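Local coordinates for protein putative NADH dehydrogenase/NAD(P)H nitroreductase (Bacteroides thetaiotaomicron VPI-5482, PDB 3KWK) that binds flavin mononucleotide and, as a member of the nitroreductase family, is probably an FMN-dependent oxidoreductase, at residues R23-K28 against L78-N83; L72-M77 against E128-V133. All blocks are in the same frame, centred on the assembly; numbering follows the deposited sequence.

Interaction 1 of 2, residues R23-K28 against L78-N83; sequences RTYLNK and LTQARN. With FMN (flavin mononucleotide), chain B.
Q80 and Y25 join two loops of the FMN-dependent nitroreductase fold: R23-K28, which follows helix 11-18, and L78-N83, which runs into strand 83-90. The Q80 side chain reaches across with its amide oxygen: Y25 N donates to Q80 OE1 at 3.0 Å, fairly straight at 160°. CG of Q80 sits between its own backbone N and carbonyl carbon (chi1 58°), and the chain then runs extended, which brings the amide alongside T24, where Q80 OE1 also lies 3.2 Å from T24 CA. With Q80 cut back to an alanine, Y25 N would probably lose this acceptor and a gap would open beside T24 and Y25 CD2. The buried tyrosine ring rests Y25 CE2 on A81 CB at 4.0 Å, and a water within hydrogen-bonding distance of both Y25 O and Q80 O bridges the two backbones nearby. At one end of the contact R23 turns to the cofactor, its guanidinium edge giving R23 NH2 to FMN N1 and, nearly straight, R23 NE to FMN O2 at 2.8 Å. At the outer end R82 bends at chi2 (-75°), laying one face of its guanidinium over the K28 backbone and turning the edge to N27. The amide plane of N27 stands 74° from that guanidinium, and R82 NH2 donates to N27 OD1 at 2.9 Å from above the carbonyl plane.

Interaction 2 of 2, residues L72-M77 against E128-V133; sequences LPYAKM and EDRMEV. With FMN (flavin mononucleotide), chain B.
R130 stretches from helix 128-138 across P73 and Y74, and its guanidinium meets the two in different ways. Extended from CG to NE, the R130 side chain runs past the proline and brings its charged end to the tyrosine. P73 lies over one face of the guanidinium, with P73 CG 3.4 Å from R130 NE. At Y74 it is the ring that offers its edge: R130 NH2 approaches in the ring plane, 3.5 Å from Y74 CD2, while the two planes stand 53° apart. The polar end is held elsewhere, since R130 NH1 donates to A123 O; FMN O4 lies 3.7 Å from R130 NH1. Nearer the helix the contact turns apolar. L72 lays CD2 against R130 CB, 3.7 Å away, and runs antiparallel to the V133 side chain, with L72 CG 4.1 Å from V133 CG1. K49 of the second subunit makes a cation-pi contact with Y74. The Y74 backbone serves the cofactor directly, Y74 O accepting from FMN N3 at 2.9 Å, and this packing of loop on helix lines part of the pyrimidine end of the FMN pocket, as in dimeric nitroreductases.

From the N terminus, the chain leaves helix 11-18 through 23-28, passes helix 32-43, strand 54-59 and helix 62-71, and enters 72-77, which runs straight on into 78-83. Interaction 1 closes the first long loop there, bringing 78-83 back to 23-28. The chain then continues through strand 83-90, helix 97-114 and strand 118-123 to helix 128-138, where interaction 2 closes a second loop onto 72-77. The closures cross because 72-77 lies between 23-28 and 78-83, while its partner 128-133 lies beyond 78-83. Their centres are about 17 Å apart, yet they meet where M77 packs on R23 and Y25. Together they tie the connection between helix 62-71 and strand 83-90 to the loop after helix 11-18 and to helix 128-138, and both touch FMN.

Interaction 1 of 2, residues R23-K28 against L78-N83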
ATOM      1  N   ARG A  23     -18.341   4.331  -2.112  1.00  8.95           N
ATOM      2  CA  ARG A  23     -18.785   5.299  -1.141  1.00  7.18           C
ATOM      3  C   ARG A  23     -20.269   5.275  -0.804  1.00  8.56           C
ATOM      4  O   ARG A  23     -20.785   6.155  -0.085  1.00  9.04           O
ATOM      5  CB  ARG A  23     -18.448   6.709  -1.647  1.00  8.38           C
ATOM      6  CG  ARG A  23     -16.970   6.891  -1.982  1.00  7.85           C
ATOM      7  CD  ARG A  23     -16.640   8.331  -2.329  1.00  7.78           C
ATOM      8  NE  ARG A  23     -15.198   8.535  -2.442  1.00  8.57           N
ATOM      9  CZ  ARG A  23     -14.475   8.277  -3.532  1.00 10.84           C
ATOM     10  NH1 ARG A  23     -14.988   7.811  -4.667  1.00 10.45           N
ATOM     11  NH2 ARG A  23     -13.184   8.472  -3.492  1.00 12.06           N
ATOM     12  N   THR A  24     -20.957   4.257  -1.297  1.00  7.15           N
ATOM     13  CA  THR A  24     -22.351   3.996  -0.933  1.00  6.29           C
ATOM     14  C   THR A  24     -22.534   2.500  -0.762  1.00  5.60           C
ATOM     15  O   THR A  24     -21.938   1.694  -1.482  1.00  6.20           O
ATOM     16  CB  THR A  24     -23.339   4.520  -1.964  1.00  7.89           C
ATOM     17  OG1 THR A  24     -23.063   3.918  -3.228  1.00  9.17           O
ATOM     18  CG2 THR A  24     -23.339   6.087  -2.077  1.00  7.83           C
ATOM     19  N   TYR A  25     -23.332   2.121   0.234  1.00  6.99           N
ATOM     20  CA  TYR A  25     -23.473   0.747   0.690  1.00  6.48           C
ATOM     21  C   TYR A  25     -24.925   0.365   0.884  1.00  5.95           C
ATOM     22  O   TYR A  25     -25.765   1.175   1.297  1.00  7.11           O
ATOM     23  CB  TYR A  25     -22.702   0.486   1.999  1.00  5.82           C
ATOM     24  CG  TYR A  25     -21.366   1.161   1.999  1.00  4.92           C
ATOM     25  CD1 TYR A  25     -20.310   0.680   1.224  1.00  6.68           C
ATOM     26  CD2 TYR A  25     -21.159   2.329   2.758  1.00  8.87           C
ATOM     27  CE1 TYR A  25     -19.087   1.339   1.182  1.00  7.87           C
ATOM     28  CE2 TYR A  25     -19.976   2.992   2.688  1.00  7.61           C
ATOM     29  CZ  TYR A  25     -18.938   2.532   1.903  1.00  6.77           C
ATOM     30  OH  TYR A  25     -17.744   3.263   1.872  1.00  7.66           O
ATOM     31  N   LEU A  26     -25.216  -0.905   0.622  1.00  4.99           N
ATOM     32  CA  LEU A  26     -26.510  -1.434   0.965  1.00  6.19           C
ATOM     33  C   LEU A  26     -26.651  -1.471   2.478  1.00  6.82           C
ATOM     34  O   LEU A  26     -25.658  -1.546   3.214  1.00  8.83           O
ATOM     35  CB  LEU A  26     -26.641  -2.855   0.448  1.00  7.04           C
ATOM     36  CG  LEU A  26     -26.570  -3.061  -1.058  1.00  7.93           C
ATOM     37  CD1 LEU A  26     -26.610  -4.579  -1.417  1.00  7.31           C
ATOM     38  CD2 LEU A  26     -27.748  -2.369  -1.701  1.00  8.17           C
ATOM     39  N   ASN A  27     -27.898  -1.436   2.932  1.00  8.82           N
ATOM     40  CA  ASN A  27     -28.197  -1.494   4.341  1.00  9.85           C
ATOM     41  C   ASN A  27     -28.251  -2.956   4.769  1.00 10.19           C
ATOM     42  O   ASN A  27     -29.332  -3.542   4.916  1.00 11.96           O
ATOM     43  CB  ASN A  27     -29.540  -0.818   4.607  1.00 10.35           C
ATOM     44  CG  ASN A  27     -29.893  -0.793   6.079  1.00 14.24           C
ATOM     45  OD1 ASN A  27     -29.025  -0.926   6.936  1.00 13.19           O
ATOM     46  ND2 ASN A  27     -31.191  -0.639   6.374  1.00 16.11           N
ATOM     47  N   LYS A  28     -27.078  -3.550   4.916  1.00  9.27           N
ATOM     48  CA  LYS A  28     -26.965  -4.941   5.291  1.00 10.90           C
ATOM     49  C   LYS A  28     -25.632  -5.208   5.891  1.00 10.97           C
ATOM     50  O   LYS A  28     -24.655  -4.552   5.559  1.00  9.16           O
ATOM     51  CB  LYS A  28     -27.244  -5.877   4.141  1.00 16.24           C
ATOM     52  CG  LYS A  28     -26.342  -5.767   3.041  1.00 17.23           C
ATOM     53  CD  LYS A  28     -26.625  -6.878   1.980  1.00 27.47           C
ATOM     54  CE  LYS A  28     -26.627  -8.269   2.593  1.00 37.85           C
ATOM     55  NZ  LYS A  28     -26.408  -9.361   1.593  1.00 39.71           N
ATOM     56  N   LEU A  78     -19.806   7.409   6.102  1.00 11.46           N
ATOM     57  CA  LEU A  78     -19.910   6.673   7.369  1.00 10.36           C
ATOM     58  C   LEU A  78     -21.355   6.526   7.895  1.00 10.85           C
ATOM     59  O   LEU A  78     -21.619   5.594   8.619  1.00 10.82           O
ATOM     60  CB  LEU A  78     -19.072   7.353   8.442  1.00 10.18           C
ATOM     61  CG  LEU A  78     -17.553   7.132   8.341  1.00  7.75           C
ATOM     62  CD1 LEU A  78     -16.806   8.112   9.255  1.00  9.73           C
ATOM     63  CD2 LEU A  78     -17.214   5.679   8.734  1.00  9.88           C
ATOM     64  N   THR A  79     -22.268   7.439   7.565  1.00 10.10           N
ATOM     65  CA  THR A  79     -23.632   7.352   8.057  1.00 12.34           C
ATOM     66  C   THR A  79     -24.365   6.195   7.370  1.00 13.76           C
ATOM     67  O   THR A  79     -25.377   5.702   7.882  1.00 15.45           O
ATOM     68  CB  THR A  79     -24.419   8.667   7.883  1.00 12.30           C
ATOM     69  OG1 THR A  79     -24.536   8.981   6.486  1.00 16.02           O
ATOM     70  CG2 THR A  79     -23.773   9.811   8.679  1.00 15.42           C
ATOM     71  N   GLN A  80     -23.855   5.707   6.245  1.00 11.16           N
ATOM     72  CA  GLN A  80     -24.521   4.562   5.603  1.00 13.54           C
ATOM     73  C   GLN A  80     -23.728   3.275   5.679  1.00  9.73           C
ATOM     74  O   GLN A  80     -24.135   2.236   5.151  1.00 13.07           O
ATOM     75  CB  GLN A  80     -24.970   4.899   4.173  1.00 16.36           C
ATOM     76  CG  GLN A  80     -23.935   5.330   3.241  1.00 17.13           C
ATOM     77  CD  GLN A  80     -24.534   5.585   1.876  1.00 16.55           C
ATOM     78  OE1 GLN A  80     -24.682   4.665   1.117  1.00 10.16           O
ATOM     79  NE2 GLN A  80     -24.867   6.843   1.566  1.00 16.74           N
ATOM     80  N   ALA A  81     -22.585   3.321   6.361  1.00 11.28           N
ATOM     81  CA  ALA A  81     -21.768   2.153   6.601  1.00 11.85           C
ATOM     82  C   ALA A  81     -22.169   1.523   7.940  1.00 10.87           C
ATOM     83  O   ALA A  81     -22.437   2.241   8.924  1.00 11.25           O
ATOM     84  CB  ALA A  81     -20.227   2.577   6.634  1.00  9.64           C
ATOM     85  N   ARG A  82     -22.213   0.198   8.002  1.00 11.54           N
ATOM     86  CA  ARG A  82     -22.403  -0.517   9.277  1.00 10.42           C
ATOM     87  C   ARG A  82     -21.115  -0.581  10.101  1.00 13.07           C
ATOM     88  O   ARG A  82     -21.168  -0.768  11.291  1.00 11.80           O
ATOM     89  CB  ARG A  82     -22.819  -1.981   9.039  1.00 13.30           C
ATOM     90  CG  ARG A  82     -24.146  -2.225   8.463  1.00 20.63           C
ATOM     91  CD  ARG A  82     -25.244  -2.006   9.483  1.00 17.97           C
ATOM     92  NE  ARG A  82     -26.491  -2.217   8.807  1.00 17.07           N
ATOM     93  CZ  ARG A  82     -27.168  -3.357   8.841  1.00 11.24           C
ATOM     94  NH1 ARG A  82     -26.709  -4.373   9.563  1.00 13.31           N
ATOM     95  NH2 ARG A  82     -28.299  -3.446   8.173  1.00 14.32           N
ATOM     96  N   ASN A  83     -19.962  -0.512   9.426  1.00 10.73           N
ATOM     97  CA  ASN A  83     -18.673  -0.658  10.061  1.00  7.87           C
ATOM     98  C   ASN A  83     -17.586   0.131   9.310  1.00  8.33           C
ATOM     99  O   ASN A  83     -17.713   0.445   8.112  1.00  8.55           O
ATOM    100  CB  ASN A  83     -18.158  -2.133  10.049  1.00 12.44           C
ATOM    101  CG  ASN A  83     -19.157  -3.153  10.532  1.00 17.07           C
ATOM    102  OD1 ASN A  83     -19.239  -3.441  11.734  1.00 20.75           O
ATOM    103  ND2 ASN A  83     -19.911  -3.710   9.606  1.00 11.72           N
TER
HETATM  104  N1  FMN B 300     -11.830   9.288  -0.755  1.00  9.68           N
HETATM  105  C2  FMN B 300     -12.782   9.912  -0.002  1.00 13.41           C
HETATM  106  O2  FMN B 300     -13.980   9.769  -0.304  1.00 12.28           O
HETATM  107  N3  FMN B 300     -12.420  10.705   1.075  1.00 12.69           N
HETATM  108  C4  FMN B 300     -11.106  10.911   1.436  1.00 13.10           C
HETATM  109  O4  FMN B 300     -10.821  11.637   2.439  1.00 12.97           O
HETATM  110  C4A FMN B 300     -10.135  10.273   0.660  1.00  9.61           C
HETATM  111  N5  FMN B 300      -8.787  10.448   0.944  1.00 12.66           N
HETATM  112  C5A FMN B 300      -7.845   9.681   0.315  1.00 11.92           C
HETATM  113  C6  FMN B 300      -6.511   9.764   0.738  1.00 11.44           C
HETATM  114  C7  FMN B 300      -5.566   8.948   0.135  1.00 10.00           C
HETATM  115  C7M FMN B 300      -4.089   8.985   0.562  1.00 10.81           C
HETATM  116  C8  FMN B 300      -5.909   8.067  -0.873  1.00 11.84           C
HETATM  117  C8M FMN B 300      -4.833   7.203  -1.482  1.00 10.71           C
HETATM  118  C9  FMN B 300      -7.224   8.002  -1.299  1.00 10.15           C
HETATM  119  C9A FMN B 300      -8.207   8.807  -0.706  1.00 12.22           C
HETATM  120  N10 FMN B 300      -9.537   8.785  -1.134  1.00 12.50           N
HETATM  121  C10 FMN B 300     -10.489   9.454  -0.419  1.00 10.26           C
HETATM  122  C1' FMN B 300      -9.939   7.888  -2.245  1.00  9.32           C
HETATM  123  C2' FMN B 300      -9.551   8.488  -3.594  1.00  9.79           C
HETATM  124  O2' FMN B 300     -10.390   9.599  -3.923  1.00 10.56           O
HETATM  125  C3' FMN B 300      -9.551   7.419  -4.707  1.00 11.79           C
HETATM  126  O3' FMN B 300      -8.552   6.434  -4.449  1.00 10.83           O
HETATM  127  C4' FMN B 300      -9.271   8.026  -6.111  1.00 13.75           C
HETATM  128  O4' FMN B 300     -10.371   8.868  -6.484  1.00 12.81           O
HETATM  129  C5' FMN B 300      -9.025   6.963  -7.185  1.00 13.94           C
HETATM  130  O5' FMN B 300     -10.218   6.188  -7.249  1.00 10.34           O
HETATM  131  P   FMN B 300     -10.192   4.577  -6.998  1.00 10.88           P
HETATM  132  O1P FMN B 300      -9.779   4.331  -5.535  1.00 10.18           O
HETATM  133  O2P FMN B 300     -11.673   4.242  -7.277  1.00 11.37           O
HETATM  134  O3P FMN B 300      -9.227   3.919  -7.965  1.00  9.98           O
HETATM  135  O   HOH W   1     -26.816   1.652   3.926  1.00 18.27           O
HETATM  136  O   HOH W   2     -24.633  -0.223   5.459  1.00 16.18           O

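Interaction 2 of 2, residues L72-M77 against E128-V133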
ATOM      1  N   LEU A  72     -15.879  14.699  10.013  1.00 13.82           N
ATOM      2  CA  LEU A  72     -14.882  14.492   8.969  1.00 11.55           C
ATOM      3  C   LEU A  72     -15.422  14.972   7.609  1.00 15.42           C
ATOM      4  O   LEU A  72     -16.552  14.628   7.212  1.00 18.37           O
ATOM      5  CB  LEU A  72     -14.513  13.008   8.891  1.00 11.13           C
ATOM      6  CG  LEU A  72     -13.809  12.479  10.115  1.00 12.04           C
ATOM      7  CD1 LEU A  72     -13.705  10.951  10.104  1.00  9.61           C
ATOM      8  CD2 LEU A  72     -12.411  13.087  10.219  1.00 13.55           C
ATOM      9  N   PRO A  73     -14.618  15.777   6.890  1.00 16.35           N
ATOM     10  CA  PRO A  73     -15.169  16.467   5.720  1.00 16.02           C
ATOM     11  C   PRO A  73     -15.462  15.574   4.514  1.00 13.64           C
ATOM     12  O   PRO A  73     -16.374  15.891   3.717  1.00 14.62           O
ATOM     13  CB  PRO A  73     -14.086  17.500   5.377  1.00 16.68           C
ATOM     14  CG  PRO A  73     -12.829  16.941   5.971  1.00 17.60           C
ATOM     15  CD  PRO A  73     -13.242  16.197   7.188  1.00 15.44           C
ATOM     16  N   TYR A  74     -14.718  14.484   4.363  1.00 12.22           N
ATOM     17  CA  TYR A  74     -14.871  13.608   3.201  1.00 11.23           C
ATOM     18  C   TYR A  74     -15.052  12.146   3.642  1.00  9.06           C
ATOM     19  O   TYR A  74     -14.621  11.215   2.949  1.00 13.08           O
ATOM     20  CB  TYR A  74     -13.709  13.766   2.219  1.00 13.23           C
ATOM     21  CG  TYR A  74     -13.526  15.201   1.801  1.00 16.73           C
ATOM     22  CD1 TYR A  74     -14.360  15.772   0.868  1.00 20.28           C
ATOM     23  CD2 TYR A  74     -12.550  15.996   2.395  1.00 21.05           C
ATOM     24  CE1 TYR A  74     -14.226  17.114   0.520  1.00 23.57           C
ATOM     25  CE2 TYR A  74     -12.407  17.325   2.055  1.00 19.30           C
ATOM     26  CZ  TYR A  74     -13.242  17.880   1.120  1.00 24.74           C
ATOM     27  OH  TYR A  74     -13.128  19.207   0.772  1.00 30.13           O
ATOM     28  N   ALA A  75     -15.727  11.950   4.779  1.00 10.89           N
ATOM     29  CA  ALA A  75     -16.128  10.616   5.248  1.00 10.78           C
ATOM     30  C   ALA A  75     -17.619  10.597   5.576  1.00 11.85           C
ATOM     31  O   ALA A  75     -18.071   9.919   6.531  1.00 11.15           O
ATOM     32  CB  ALA A  75     -15.299  10.197   6.456  1.00  9.29           C
ATOM     33  N   LYS A  76     -18.406  11.342   4.797  1.00 12.03           N
ATOM     34  CA  LYS A  76     -19.872  11.456   5.083  1.00 11.47           C
ATOM     35  C   LYS A  76     -20.598  10.133   4.884  1.00 12.56           C
ATOM     36  O   LYS A  76     -21.653   9.879   5.502  1.00 12.63           O
ATOM     37  CB  LYS A  76     -20.511  12.551   4.232  1.00 14.82           C
ATOM     38  CG  LYS A  76     -19.846  13.933   4.422  1.00 12.50           C
ATOM     39  CD  LYS A  76     -19.963  14.425   5.846  1.00 15.87           C
ATOM     40  CE  LYS A  76     -19.134  15.698   6.067  1.00 17.96           C
ATOM     41  NZ  LYS A  76     -19.180  16.065   7.495  1.00 13.56           N
HETATM   42  N   MSE A  77     -20.013   9.256   4.069  1.00 12.76           N
HETATM   43  CA  MSE A  77     -20.586   7.938   3.853  1.00 12.05           C
HETATM   44  C   MSE A  77     -20.539   7.018   5.061  1.00 11.63           C
HETATM   45  O   MSE A  77     -21.133   5.937   5.075  1.00 11.43           O
HETATM   46  CB  MSE A  77     -19.947   7.250   2.639  1.00 12.93           C
HETATM   47  CG  MSE A  77     -18.556   6.614   2.798  1.00 10.43           C
HETATM   48 SE   MSE A  77     -17.133   7.886   3.187  0.75 12.80          SE
HETATM   49  CE  MSE A  77     -16.877   8.583   1.404  1.00  9.27           C
ATOM     50  N   GLU A 128      -4.346  17.294  10.812  1.00 10.51           N
ATOM     51  CA  GLU A 128      -4.330  17.174  12.265  1.00 11.90           C
ATOM     52  C   GLU A 128      -5.708  17.212  12.893  1.00  9.52           C
ATOM     53  O   GLU A 128      -5.980  16.509  13.873  1.00  8.28           O
ATOM     54  CB  GLU A 128      -3.357  18.219  12.869  1.00 13.80           C
ATOM     55  CG  GLU A 128      -1.903  17.881  12.486  1.00 19.56           C
ATOM     56  CD  GLU A 128      -0.845  18.432  13.409  1.00 39.76           C
ATOM     57  OE1 GLU A 128      -0.942  19.630  13.763  1.00 37.22           O
ATOM     58  OE2 GLU A 128       0.107  17.667  13.724  1.00 39.90           O
ATOM     59  N   ASP A 129      -6.598  18.024  12.337  1.00  8.72           N
ATOM     60  CA  ASP A 129      -7.934  18.109  12.900  1.00 10.61           C
ATOM     61  C   ASP A 129      -8.705  16.777  12.775  1.00 10.15           C
ATOM     62  O   ASP A 129      -9.390  16.327  13.696  1.00  9.85           O
ATOM     63  CB  ASP A 129      -8.737  19.269  12.320  1.00 11.95           C
ATOM     64  CG  ASP A 129      -8.962  19.199  10.821  1.00 20.03           C
ATOM     65  OD1 ASP A 129      -8.223  18.510  10.056  1.00 21.13           O
ATOM     66  OD2 ASP A 129      -9.912  19.886  10.405  1.00 28.76           O
ATOM     67  N   ARG A 130      -8.559  16.120  11.639  1.00 10.03           N
ATOM     68  CA  ARG A 130      -9.208  14.825  11.398  1.00  9.24           C
ATOM     69  C   ARG A 130      -8.653  13.784  12.335  1.00  9.04           C
ATOM     70  O   ARG A 130      -9.361  12.955  12.864  1.00  8.25           O
ATOM     71  CB  ARG A 130      -8.988  14.379   9.950  1.00 10.08           C
ATOM     72  CG  ARG A 130      -9.587  15.318   8.919  1.00 10.71           C
ATOM     73  CD  ARG A 130      -9.558  14.695   7.543  1.00 10.74           C
ATOM     74  NE  ARG A 130      -9.649  15.705   6.480  1.00 10.83           N
ATOM     75  CZ  ARG A 130      -9.591  15.413   5.176  1.00 10.76           C
ATOM     76  NH1 ARG A 130      -9.475  14.146   4.782  1.00 10.71           N
ATOM     77  NH2 ARG A 130      -9.632  16.386   4.267  1.00 13.13           N
HETATM   78  N   MSE A 131      -7.353  13.825  12.541  1.00  8.72           N
HETATM   79  CA  MSE A 131      -6.702  12.841  13.411  1.00  8.21           C
HETATM   80  C   MSE A 131      -7.247  13.022  14.818  1.00  7.85           C
HETATM   81  O   MSE A 131      -7.489  12.049  15.537  1.00  8.90           O
HETATM   82  CB  MSE A 131      -5.210  13.030  13.389  1.00 10.15           C
HETATM   83  CG  MSE A 131      -4.632  12.856  11.972  1.00  8.38           C
HETATM   84 SE   MSE A 131      -2.756  13.324  11.840  0.75 11.43          SE
HETATM   85  CE  MSE A 131      -2.101  11.765  12.643  1.00  8.05           C
ATOM     86  N   GLU A 132      -7.457  14.275  15.222  1.00  8.50           N
ATOM     87  CA  GLU A 132      -8.027  14.550  16.559  1.00  9.94           C
ATOM     88  C   GLU A 132      -9.469  14.057  16.701  1.00  9.23           C
ATOM     89  O   GLU A 132      -9.825  13.540  17.741  1.00  9.06           O
ATOM     90  CB  GLU A 132      -7.926  16.042  16.877  1.00 11.84           C
ATOM     91  CG  GLU A 132      -8.565  16.462  18.213  1.00 19.07           C
ATOM     92  CD  GLU A 132      -8.028  15.728  19.462  1.00 34.49           C
ATOM     93  OE1 GLU A 132      -6.825  15.327  19.517  1.00 22.05           O
ATOM     94  OE2 GLU A 132      -8.836  15.594  20.419  1.00 41.84           O
ATOM     95  N   VAL A 133     -10.292  14.200  15.665  1.00  8.82           N
ATOM     96  CA  VAL A 133     -11.650  13.626  15.659  1.00  8.78           C
ATOM     97  C   VAL A 133     -11.588  12.148  15.974  1.00  7.97           C
ATOM     98  O   VAL A 133     -12.302  11.664  16.855  1.00  8.38           O
ATOM     99  CB  VAL A 133     -12.379  13.877  14.320  1.00 10.34           C
ATOM    100  CG1 VAL A 133     -13.688  13.082  14.212  1.00  9.97           C
ATOM    101  CG2 VAL A 133     -12.632  15.371  14.155  1.00 11.79           C
TER
HETATM  102  N1  FMN B 300     -11.830   9.288  -0.755  1.00  9.68           N
HETATM  103  C2  FMN B 300     -12.782   9.912  -0.002  1.00 13.41           C
HETATM  104  O2  FMN B 300     -13.980   9.769  -0.304  1.00 12.28           O
HETATM  105  N3  FMN B 300     -12.420  10.705   1.075  1.00 12.69           N
HETATM  106  C4  FMN B 300     -11.106  10.911   1.436  1.00 13.10           C
HETATM  107  O4  FMN B 300     -10.821  11.637   2.439  1.00 12.97           O
HETATM  108  C4A FMN B 300     -10.135  10.273   0.660  1.00  9.61           C
HETATM  109  N5  FMN B 300      -8.787  10.448   0.944  1.00 12.66           N
HETATM  110  C5A FMN B 300      -7.845   9.681   0.315  1.00 11.92           C
HETATM  111  C6  FMN B 300      -6.511   9.764   0.738  1.00 11.44           C
HETATM  112  C7  FMN B 300      -5.566   8.948   0.135  1.00 10.00           C
HETATM  113  C7M FMN B 300      -4.089   8.985   0.562  1.00 10.81           C
HETATM  114  C8  FMN B 300      -5.909   8.067  -0.873  1.00 11.84           C
HETATM  115  C8M FMN B 300      -4.833   7.203  -1.482  1.00 10.71           C
HETATM  116  C9  FMN B 300      -7.224   8.002  -1.299  1.00 10.15           C
HETATM  117  C9A FMN B 300      -8.207   8.807  -0.706  1.00 12.22           C
HETATM  118  N10 FMN B 300      -9.537   8.785  -1.134  1.00 12.50           N
HETATM  119  C10 FMN B 300     -10.489   9.454  -0.419  1.00 10.26           C
HETATM  120  C1' FMN B 300      -9.939   7.888  -2.245  1.00  9.32           C
HETATM  121  C2' FMN B 300      -9.551   8.488  -3.594  1.00  9.79           C
HETATM  122  O2' FMN B 300     -10.390   9.599  -3.923  1.00 10.56           O
HETATM  123  C3' FMN B 300      -9.551   7.419  -4.707  1.00 11.79           C
HETATM  124  O3' FMN B 300      -8.552   6.434  -4.449  1.00 10.83           O
HETATM  125  C4' FMN B 300      -9.271   8.026  -6.111  1.00 13.75           C
HETATM  126  O4' FMN B 300     -10.371   8.868  -6.484  1.00 12.81           O
HETATM  127  C5' FMN B 300      -9.025   6.963  -7.185  1.00 13.94           C
HETATM  128  O5' FMN B 300     -10.218   6.188  -7.249  1.00 10.34           O
HETATM  129  P   FMN B 300     -10.192   4.577  -6.998  1.00 10.88           P
HETATM  130  O1P FMN B 300      -9.779   4.331  -5.535  1.00 10.18           O
HETATM  131  O2P FMN B 300     -11.673   4.242  -7.277  1.00 11.37           O
HETATM  132  O3P FMN B 300      -9.227   3.919  -7.965  1.00  9.98           O